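PDB 3U0H: xylose isomerase domain protein from Alicyclobacillus acidocaldarius subsp. acidocaldarius, which is probably a sugar isomerase or a related enzyme of the xylose isomerase-like TIM-barrel family, although its substrate and reaction remain unestablished. Local coordinates for residues E5-T11 against P246-L252; G175-Y181 against V201-N207. One frame throughout, in Å; residues are numbered along the deposited sequence.

Interaction 1: E5-T11 against P246-L252; sequences EPCLHPT and PVAAEVL
V247 N gives to E5 O at 2.7 Å and C7 N to V247 O at 2.9 Å, joining the parallel strands 5-8 and 246-249, the first and last of the TIM barrel. C7 and P246 add an apolar touch, CB to CB at 3.7 Å, on the face they share with A248. T11 OG1 accepts from V251 N at 3.0 Å and shares a hydrogen bond with H9 ND1 at 3.1 Å. At the imidazole's far edge a water lies in the ring plane, a short 2.5 Å from H9 NE2, and donates to E250 OE2. With CG anti to the backbone N (chi1 -165°), H9 lays its ring over E250, whose CB sits 4.0 Å from the ring centroid in a CH-pi contact; P10 CD lies against the opposite face, toward its rim. Replacing H9 by an alanine would strip the cover from E250 CB and is likely to leave T11 OG1 and the water without their imidazole partner. Bonded at ND1 and packed on both faces, with the water a probable partner of NE2, the ring is unlikely to turn freely; it ties the first strand's end to T11 and to E250 beyond the last strand.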
ATOM      1  N   GLU A   5     -12.844  20.909  24.292  1.00 34.46           N
ATOM      2  CA  GLU A   5     -12.461  22.180  24.878  1.00 33.93           C
ATOM      3  C   GLU A   5     -12.435  23.347  23.950  1.00 29.68           C
ATOM      4  O   GLU A   5     -12.220  23.194  22.768  1.00 28.20           O
ATOM      5  CB  GLU A   5     -11.070  22.105  25.405  1.00 40.00           C
ATOM      6  CG  GLU A   5     -11.010  21.478  26.752  1.00 49.48           C
ATOM      7  CD  GLU A   5      -9.654  21.704  27.319  1.00 55.43           C
ATOM      8  OE1 GLU A   5      -9.436  22.866  27.754  1.00 53.58           O
ATOM      9  OE2 GLU A   5      -8.830  20.752  27.252  1.00 55.82           O
ATOM     10  N   PRO A   6     -12.574  24.550  24.515  1.00 27.49           N
ATOM     11  CA  PRO A   6     -12.570  25.747  23.716  1.00 25.53           C
ATOM     12  C   PRO A   6     -11.160  26.007  23.273  1.00 26.69           C
ATOM     13  O   PRO A   6     -10.226  25.697  24.007  1.00 27.92           O
ATOM     14  CB  PRO A   6     -13.054  26.817  24.677  1.00 27.03           C
ATOM     15  CG  PRO A   6     -13.768  26.067  25.745  1.00 27.39           C
ATOM     16  CD  PRO A   6     -12.966  24.822  25.904  1.00 26.66           C
ATOM     17  N   CYS A   7     -11.019  26.546  22.074  1.00 26.17           N
ATOM     18  CA  CYS A   7      -9.731  26.791  21.458  1.00 26.23           C
ATOM     19  C   CYS A   7      -9.781  28.195  20.882  1.00 25.43           C
ATOM     20  O   CYS A   7     -10.748  28.586  20.241  1.00 27.85           O
ATOM     21  CB  CYS A   7      -9.454  25.774  20.343  1.00 24.76           C
ATOM     22  SG  CYS A   7      -7.887  26.133  19.431  1.00 25.17           S
ATOM     23  N   LEU A   8      -8.744  28.971  21.098  1.00 28.69           N
ATOM     24  CA  LEU A   8      -8.725  30.342  20.591  1.00 27.21           C
ATOM     25  C   LEU A   8      -8.295  30.341  19.119  1.00 26.43           C
ATOM     26  O   LEU A   8      -7.452  29.552  18.684  1.00 27.05           O
ATOM     27  CB  LEU A   8      -7.801  31.192  21.434  1.00 26.91           C
ATOM     28  CG  LEU A   8      -7.858  32.696  21.149  1.00 29.69           C
ATOM     29  CD1 LEU A   8      -9.168  33.325  21.630  1.00 29.89           C
ATOM     30  CD2 LEU A   8      -6.652  33.363  21.785  1.00 27.48           C
ATOM     31  N   HIS A   9      -8.940  31.197  18.353  1.00 26.50           N
ATOM     32  CA  HIS A   9      -8.628  31.371  16.956  1.00 26.69           C
ATOM     33  C   HIS A   9      -8.290  32.834  16.603  1.00 26.17           C
ATOM     34  O   HIS A   9      -8.942  33.749  17.077  1.00 26.43           O
ATOM     35  CB  HIS A   9      -9.832  30.965  16.166  1.00 25.67           C
ATOM     36  CG  HIS A   9      -9.533  30.761  14.747  1.00 26.78           C
ATOM     37  ND1 HIS A   9      -9.646  31.741  13.854  1.00 26.80           N
ATOM     38  CD2 HIS A   9      -9.084  29.644  14.062  1.00 27.41           C
ATOM     39  CE1 HIS A   9      -9.270  31.264  12.625  1.00 27.19           C
ATOM     40  NE2 HIS A   9      -8.936  29.991  12.760  1.00 26.37           N
ATOM     41  N   PRO A  10      -7.311  33.064  15.722  1.00 26.76           N
ATOM     42  CA  PRO A  10      -6.817  34.412  15.389  1.00 25.84           C
ATOM     43  C   PRO A  10      -7.873  35.465  14.989  1.00 27.41           C
ATOM     44  O   PRO A  10      -7.749  36.660  15.361  1.00 25.76           O
ATOM     45  CB  PRO A  10      -5.924  34.149  14.182  1.00 26.74           C
ATOM     46  CG  PRO A  10      -5.466  32.744  14.352  1.00 27.85           C
ATOM     47  CD  PRO A  10      -6.650  32.025  14.898  1.00 26.70           C
ATOM     48  N   THR A  11      -8.903  35.022  14.260  1.00 26.84           N
ATOM     49  CA  THR A  11     -10.019  35.895  13.871  1.00 25.07           C
ATOM     50  C   THR A  11     -10.808  36.429  15.028  1.00 26.28           C
ATOM     51  O   THR A  11     -11.520  37.383  14.868  1.00 28.92           O
ATOM     52  CB  THR A  11     -11.052  35.165  13.019  1.00 25.42           C
ATOM     53  OG1 THR A  11     -11.612  34.093  13.795  1.00 26.96           O
ATOM     54  CG2 THR A  11     -10.414  34.619  11.726  1.00 24.72           C
ATOM     55  N   PRO A 246     -10.171  20.076  20.655  1.00 27.82           N
ATOM     56  CA  PRO A 246     -10.434  21.502  20.611  1.00 25.48           C
ATOM     57  C   PRO A 246     -11.521  21.885  19.659  1.00 23.55           C
ATOM     58  O   PRO A 246     -11.662  21.301  18.549  1.00 21.15           O
ATOM     59  CB  PRO A 246      -9.108  22.086  20.095  1.00 29.23           C
ATOM     60  CG  PRO A 246      -8.453  20.955  19.366  1.00 29.41           C
ATOM     61  CD  PRO A 246      -8.790  19.781  20.236  1.00 29.60           C
ATOM     62  N   VAL A 247     -12.265  22.875  20.092  1.00 21.87           N
ATOM     63  CA  VAL A 247     -13.305  23.504  19.294  1.00 22.22           C
ATOM     64  C   VAL A 247     -12.959  24.968  19.140  1.00 24.57           C
ATOM     65  O   VAL A 247     -13.049  25.755  20.099  1.00 21.74           O
ATOM     66  CB  VAL A 247     -14.636  23.347  20.011  1.00 22.54           C
ATOM     67  CG1 VAL A 247     -15.759  24.019  19.271  1.00 23.07           C
ATOM     68  CG2 VAL A 247     -14.920  21.857  20.278  1.00 19.85           C
ATOM     69  N   ALA A 248     -12.580  25.346  17.918  1.00 24.08           N
ATOM     70  CA  ALA A 248     -12.122  26.716  17.659  1.00 24.53           C
ATOM     71  C   ALA A 248     -13.199  27.608  17.111  1.00 25.60           C
ATOM     72  O   ALA A 248     -13.917  27.222  16.189  1.00 30.53           O
ATOM     73  CB  ALA A 248     -10.965  26.700  16.709  1.00 23.25           C
ATOM     74  N   ALA A 249     -13.302  28.817  17.658  1.00 26.36           N
ATOM     75  CA  ALA A 249     -14.245  29.808  17.138  1.00 26.42           C
ATOM     76  C   ALA A 249     -13.610  30.548  15.957  1.00 26.41           C
ATOM     77  O   ALA A 249     -13.009  31.621  16.142  1.00 27.16           O
ATOM     78  CB  ALA A 249     -14.649  30.776  18.220  1.00 27.20           C
ATOM     79  N   GLU A 250     -13.703  29.954  14.766  1.00 28.10           N
ATOM     80  CA  GLU A 250     -13.311  30.618  13.486  1.00 27.84           C
ATOM     81  C   GLU A 250     -14.461  31.533  13.043  1.00 26.78           C
ATOM     82  O   GLU A 250     -15.472  31.054  12.504  1.00 26.16           O
ATOM     83  CB  GLU A 250     -12.947  29.625  12.356  1.00 29.90           C
ATOM     84  CG  GLU A 250     -12.400  30.337  11.075  1.00 36.05           C
ATOM     85  CD  GLU A 250     -11.977  29.427   9.913  1.00 38.29           C
ATOM     86  OE1 GLU A 250     -12.822  28.737   9.286  1.00 42.64           O
ATOM     87  OE2 GLU A 250     -10.771  29.437   9.573  1.00 43.48           O
ATOM     88  N   VAL A 251     -14.311  32.837  13.304  1.00 25.17           N
ATOM     89  CA  VAL A 251     -15.348  33.819  12.987  1.00 25.44           C
ATOM     90  C   VAL A 251     -14.825  34.743  11.900  1.00 26.19           C
ATOM     91  O   VAL A 251     -14.397  35.849  12.195  1.00 26.40           O
ATOM     92  CB  VAL A 251     -15.823  34.569  14.241  1.00 24.79           C
ATOM     93  CG1 VAL A 251     -16.867  35.606  13.880  1.00 23.38           C
ATOM     94  CG2 VAL A 251     -16.406  33.566  15.242  1.00 23.89           C
ATOM     95  N   LEU A 252     -14.785  34.247  10.656  1.00 25.37           N
ATOM     96  CA  LEU A 252     -14.261  35.042   9.566  1.00 27.64           C
ATOM     97  C   LEU A 252     -15.174  36.270   9.445  1.00 26.26           C
ATOM     98  O   LEU A 252     -16.366  36.158   9.628  1.00 24.61           O
ATOM     99  CB  LEU A 252     -14.195  34.260   8.242  1.00 28.18           C
ATOM    100  CG  LEU A 252     -13.360  32.968   8.236  1.00 29.98           C
ATOM    101  CD1 LEU A 252     -13.358  32.347   6.842  1.00 31.55           C
ATOM    102  CD2 LEU A 252     -11.917  33.179   8.650  1.00 29.90           C
TER
HETATM  103  O   HOH W   1      -8.613  28.627  10.686  1.00 49.28           O

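Interaction 2: G175-Y181 against V201-N207; sequences GALVDSY and VVYVHIN
D179 shares its carboxylate among a helix start, an amide and an imidazole, where strand 175-179 runs directly into a helix. OD1 takes two bonds from opposite faces of its plane: N207 ND2 on the syn side at 2.8 Å, almost straight at 171°, and Y181 N on the anti side at 2.7 Å, which makes D179 the N-cap. OD2 accepts from H205 ND1 at 3.0 Å; it lies close to the ring plane of H205, whereas the donor stands above the carboxylate, the two planes being 87° apart. D179 CG is anti to the backbone N (chi1 -174°), which swings the carboxylate toward strand 201-206. R221 forms a salt bridge with OD2. The amide of N207 is fixed at both ends, because its OD1 accepts from S180 OG at 2.9 Å, from above the carbonyl plane, and lies at the edge of the Y181 ring. L177 CD2 sits squarely over the H205 imidazole, 3.6 Å from its centroid, as a CH-pi contact, while L177 CG packs beside Y203 CD2. Y203 OH bonds to D34. Along the backbone the parallel strands are joined by V202 N to A176 O, V178 N to Y203 O and H205 N to V178 O; a beta bulge shifts the register by one between A176 and L177. S180 N continues the pairing to H205 O at 2.9 Å. V178 CG2 and V201 CG1 meet on the other face, with helix 231-241 packed against them. The carboxylate is thus fixed in rotation by donors on both oxygens, and it in turn fixes the edge of H205, as part of a polar cluster at the C-terminal end of the barrel strands, where TIM-barrel enzymes place their active sites.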
ATOM      1  N   GLY A 175      -9.995  12.476   7.219  1.00 22.68           N
ATOM      2  CA  GLY A 175     -11.336  12.691   7.737  1.00 22.07           C
ATOM      3  C   GLY A 175     -11.850  14.090   7.472  1.00 21.90           C
ATOM      4  O   GLY A 175     -11.568  14.671   6.443  1.00 21.10           O
ATOM      5  N   ALA A 176     -12.568  14.623   8.434  1.00 19.40           N
ATOM      6  CA  ALA A 176     -13.227  15.866   8.258  1.00 22.04           C
ATOM      7  C   ALA A 176     -12.785  16.924   9.285  1.00 20.33           C
ATOM      8  O   ALA A 176     -12.551  16.650  10.466  1.00 20.41           O
ATOM      9  CB  ALA A 176     -14.773  15.637   8.297  1.00 19.96           C
ATOM     10  N   LEU A 177     -12.702  18.159   8.828  1.00 22.37           N
ATOM     11  CA  LEU A 177     -12.728  19.326   9.736  1.00 22.33           C
ATOM     12  C   LEU A 177     -14.186  19.722   9.630  1.00 22.45           C
ATOM     13  O   LEU A 177     -14.626  20.060   8.554  1.00 23.68           O
ATOM     14  CB  LEU A 177     -11.798  20.461   9.214  1.00 22.54           C
ATOM     15  CG  LEU A 177     -11.421  21.648  10.143  1.00 22.50           C
ATOM     16  CD1 LEU A 177     -10.458  22.602   9.403  1.00 22.71           C
ATOM     17  CD2 LEU A 177     -12.668  22.446  10.550  1.00 21.79           C
ATOM     18  N   VAL A 178     -14.917  19.686  10.729  1.00 19.76           N
ATOM     19  CA  VAL A 178     -16.293  19.989  10.731  1.00 20.29           C
ATOM     20  C   VAL A 178     -16.522  21.385  11.298  1.00 21.41           C
ATOM     21  O   VAL A 178     -16.313  21.629  12.486  1.00 23.88           O
ATOM     22  CB  VAL A 178     -17.076  18.979  11.616  1.00 19.88           C
ATOM     23  CG1 VAL A 178     -18.567  19.332  11.567  1.00 18.78           C
ATOM     24  CG2 VAL A 178     -16.832  17.547  11.165  1.00 17.56           C
ATOM     25  N   ASP A 179     -17.037  22.287  10.472  1.00 23.62           N
ATOM     26  CA  ASP A 179     -17.302  23.689  10.882  1.00 24.40           C
ATOM     27  C   ASP A 179     -18.818  23.892  11.019  1.00 24.01           C
ATOM     28  O   ASP A 179     -19.514  23.496  10.119  1.00 25.69           O
ATOM     29  CB  ASP A 179     -16.754  24.575   9.779  1.00 22.12           C
ATOM     30  CG  ASP A 179     -16.811  26.063  10.118  1.00 22.22           C
ATOM     31  OD1 ASP A 179     -17.870  26.536  10.628  1.00 19.19           O
ATOM     32  OD2 ASP A 179     -15.772  26.753   9.821  1.00 19.66           O
ATOM     33  N   SER A 180     -19.344  24.529  12.075  1.00 22.63           N
ATOM     34  CA  SER A 180     -20.798  24.628  12.192  1.00 22.33           C
ATOM     35  C   SER A 180     -21.356  25.382  11.041  1.00 21.87           C
ATOM     36  O   SER A 180     -22.510  25.207  10.672  1.00 24.31           O
ATOM     37  CB  SER A 180     -21.217  25.368  13.476  1.00 22.06           C
ATOM     38  OG  SER A 180     -20.266  26.385  13.708  1.00 24.55           O
ATOM     39  N   TYR A 181     -20.554  26.277  10.496  1.00 21.92           N
ATOM     40  CA  TYR A 181     -21.040  27.210   9.499  1.00 21.27           C
ATOM     41  C   TYR A 181     -21.414  26.400   8.255  1.00 21.98           C
ATOM     42  O   TYR A 181     -22.366  26.721   7.541  1.00 19.89           O
ATOM     43  CB  TYR A 181     -19.973  28.265   9.175  1.00 20.16           C
ATOM     44  CG  TYR A 181     -20.527  29.570   8.728  1.00 19.69           C
ATOM     45  CD1 TYR A 181     -20.954  30.528   9.643  1.00 20.37           C
ATOM     46  CD2 TYR A 181     -20.645  29.867   7.386  1.00 20.62           C
ATOM     47  CE1 TYR A 181     -21.465  31.757   9.208  1.00 19.61           C
ATOM     48  CE2 TYR A 181     -21.192  31.060   6.954  1.00 18.64           C
ATOM     49  CZ  TYR A 181     -21.591  32.002   7.874  1.00 19.19           C
ATOM     50  OH  TYR A 181     -22.104  33.227   7.456  1.00 19.31           O
ATOM     51  N   VAL A 201     -13.651  12.698  12.807  1.00 20.01           N
ATOM     52  CA  VAL A 201     -13.736  14.079  13.279  1.00 19.35           C
ATOM     53  C   VAL A 201     -12.327  14.519  13.754  1.00 20.87           C
ATOM     54  O   VAL A 201     -11.876  14.184  14.893  1.00 19.38           O
ATOM     55  CB  VAL A 201     -14.771  14.257  14.387  1.00 19.55           C
ATOM     56  CG1 VAL A 201     -14.982  15.750  14.645  1.00 21.54           C
ATOM     57  CG2 VAL A 201     -16.087  13.587  14.038  1.00 19.50           C
ATOM     58  N   VAL A 202     -11.628  15.228  12.860  1.00 19.74           N
ATOM     59  CA  VAL A 202     -10.227  15.571  13.044  1.00 19.44           C
ATOM     60  C   VAL A 202     -10.128  16.882  13.821  1.00 21.52           C
ATOM     61  O   VAL A 202      -9.279  17.005  14.679  1.00 21.06           O
ATOM     62  CB  VAL A 202      -9.515  15.690  11.672  1.00 19.72           C
ATOM     63  CG1 VAL A 202      -8.043  16.098  11.826  1.00 19.27           C
ATOM     64  CG2 VAL A 202      -9.607  14.353  10.885  1.00 18.60           C
ATOM     65  N   TYR A 203     -10.966  17.875  13.482  1.00 21.52           N
ATOM     66  CA  TYR A 203     -10.892  19.168  14.090  1.00 22.51           C
ATOM     67  C   TYR A 203     -12.230  19.862  13.853  1.00 23.63           C
ATOM     68  O   TYR A 203     -12.974  19.503  12.964  1.00 24.47           O
ATOM     69  CB  TYR A 203      -9.670  19.937  13.512  1.00 24.31           C
ATOM     70  CG  TYR A 203      -9.314  21.308  14.113  1.00 22.82           C
ATOM     71  CD1 TYR A 203      -9.211  21.486  15.487  1.00 23.32           C
ATOM     72  CD2 TYR A 203      -9.034  22.407  13.288  1.00 24.52           C
ATOM     73  CE1 TYR A 203      -8.907  22.728  16.022  1.00 24.85           C
ATOM     74  CE2 TYR A 203      -8.676  23.661  13.816  1.00 24.08           C
ATOM     75  CZ  TYR A 203      -8.625  23.809  15.179  1.00 24.56           C
ATOM     76  OH  TYR A 203      -8.296  25.028  15.744  1.00 30.46           O
ATOM     77  N   VAL A 204     -12.556  20.810  14.710  1.00 23.81           N
ATOM     78  CA  VAL A 204     -13.890  21.341  14.760  1.00 23.62           C
ATOM     79  C   VAL A 204     -13.849  22.853  14.829  1.00 25.10           C
ATOM     80  O   VAL A 204     -13.025  23.433  15.558  1.00 25.05           O
ATOM     81  CB  VAL A 204     -14.633  20.765  15.974  1.00 24.15           C
ATOM     82  CG1 VAL A 204     -15.998  21.426  16.124  1.00 23.03           C
ATOM     83  CG2 VAL A 204     -14.732  19.245  15.806  1.00 20.96           C
ATOM     84  N   HIS A 205     -14.684  23.500  14.016  1.00 25.57           N
ATOM     85  CA  HIS A 205     -14.897  24.934  14.126  1.00 23.88           C
ATOM     86  C   HIS A 205     -16.310  25.192  14.566  1.00 25.83           C
ATOM     87  O   HIS A 205     -17.253  24.531  14.095  1.00 23.83           O
ATOM     88  CB  HIS A 205     -14.729  25.645  12.789  1.00 25.61           C
ATOM     89  CG  HIS A 205     -13.320  25.710  12.249  1.00 25.35           C
ATOM     90  ND1 HIS A 205     -13.073  26.011  10.954  1.00 29.73           N
ATOM     91  CD2 HIS A 205     -12.094  25.515  12.841  1.00 26.03           C
ATOM     92  CE1 HIS A 205     -11.745  26.031  10.741  1.00 27.52           C
ATOM     93  NE2 HIS A 205     -11.148  25.705  11.893  1.00 27.57           N
ATOM     94  N   ILE A 206     -16.455  26.229  15.405  1.00 26.86           N
ATOM     95  CA  ILE A 206     -17.741  26.774  15.820  1.00 27.68           C
ATOM     96  C   ILE A 206     -17.893  28.316  15.522  1.00 28.54           C
ATOM     97  O   ILE A 206     -16.916  29.033  15.436  1.00 27.19           O
ATOM     98  CB  ILE A 206     -17.951  26.386  17.310  1.00 28.00           C
ATOM     99  CG1 ILE A 206     -19.429  26.440  17.677  1.00 28.93           C
ATOM    100  CG2 ILE A 206     -17.046  27.193  18.225  1.00 27.64           C
ATOM    101  CD1 ILE A 206     -19.812  25.657  18.916  1.00 28.81           C
ATOM    102  N   ASN A 207     -19.132  28.798  15.354  1.00 29.62           N
ATOM    103  CA  ASN A 207     -19.459  30.184  14.887  1.00 28.07           C
ATOM    104  C   ASN A 207     -20.973  30.221  14.722  1.00 27.15           C
ATOM    105  O   ASN A 207     -21.657  29.243  15.082  1.00 27.95           O
ATOM    106  CB  ASN A 207     -18.755  30.537  13.546  1.00 28.37           C
ATOM    107  CG  ASN A 207     -18.809  29.371  12.583  1.00 28.50           C
ATOM    108  OD1 ASN A 207     -19.916  28.911  12.253  1.00 25.30           O
ATOM    109  ND2 ASN A 207     -17.646  28.793  12.256  1.00 23.35           N
TER

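In the fold
Interactions 1 and 2, with centres about 10 Å apart, lie in one closed eight-stranded parallel barrel: interaction 1 closes it by joining its first and last strands, and interaction 2 joins the sixth and seventh. Strands 201-206 and 246-249 connect them, with I206 N 2.8 Å from A248 O and A248 N 3.1 Å from V204 O, both probable hydrogen bonds. At the C-terminal ends the polar groups converge: E250 OE1 comes within 3.2 Å of H205 ND1 as a packing approach, and N207 ND2 hydrogen-bonds to E250 O. 1,2-ethanediol, probably from the crystallisation liquor, is bound about 3 Å from the L252 side chain, and one lies about 4 Å from that of Y203, consistent with a nearby pocket.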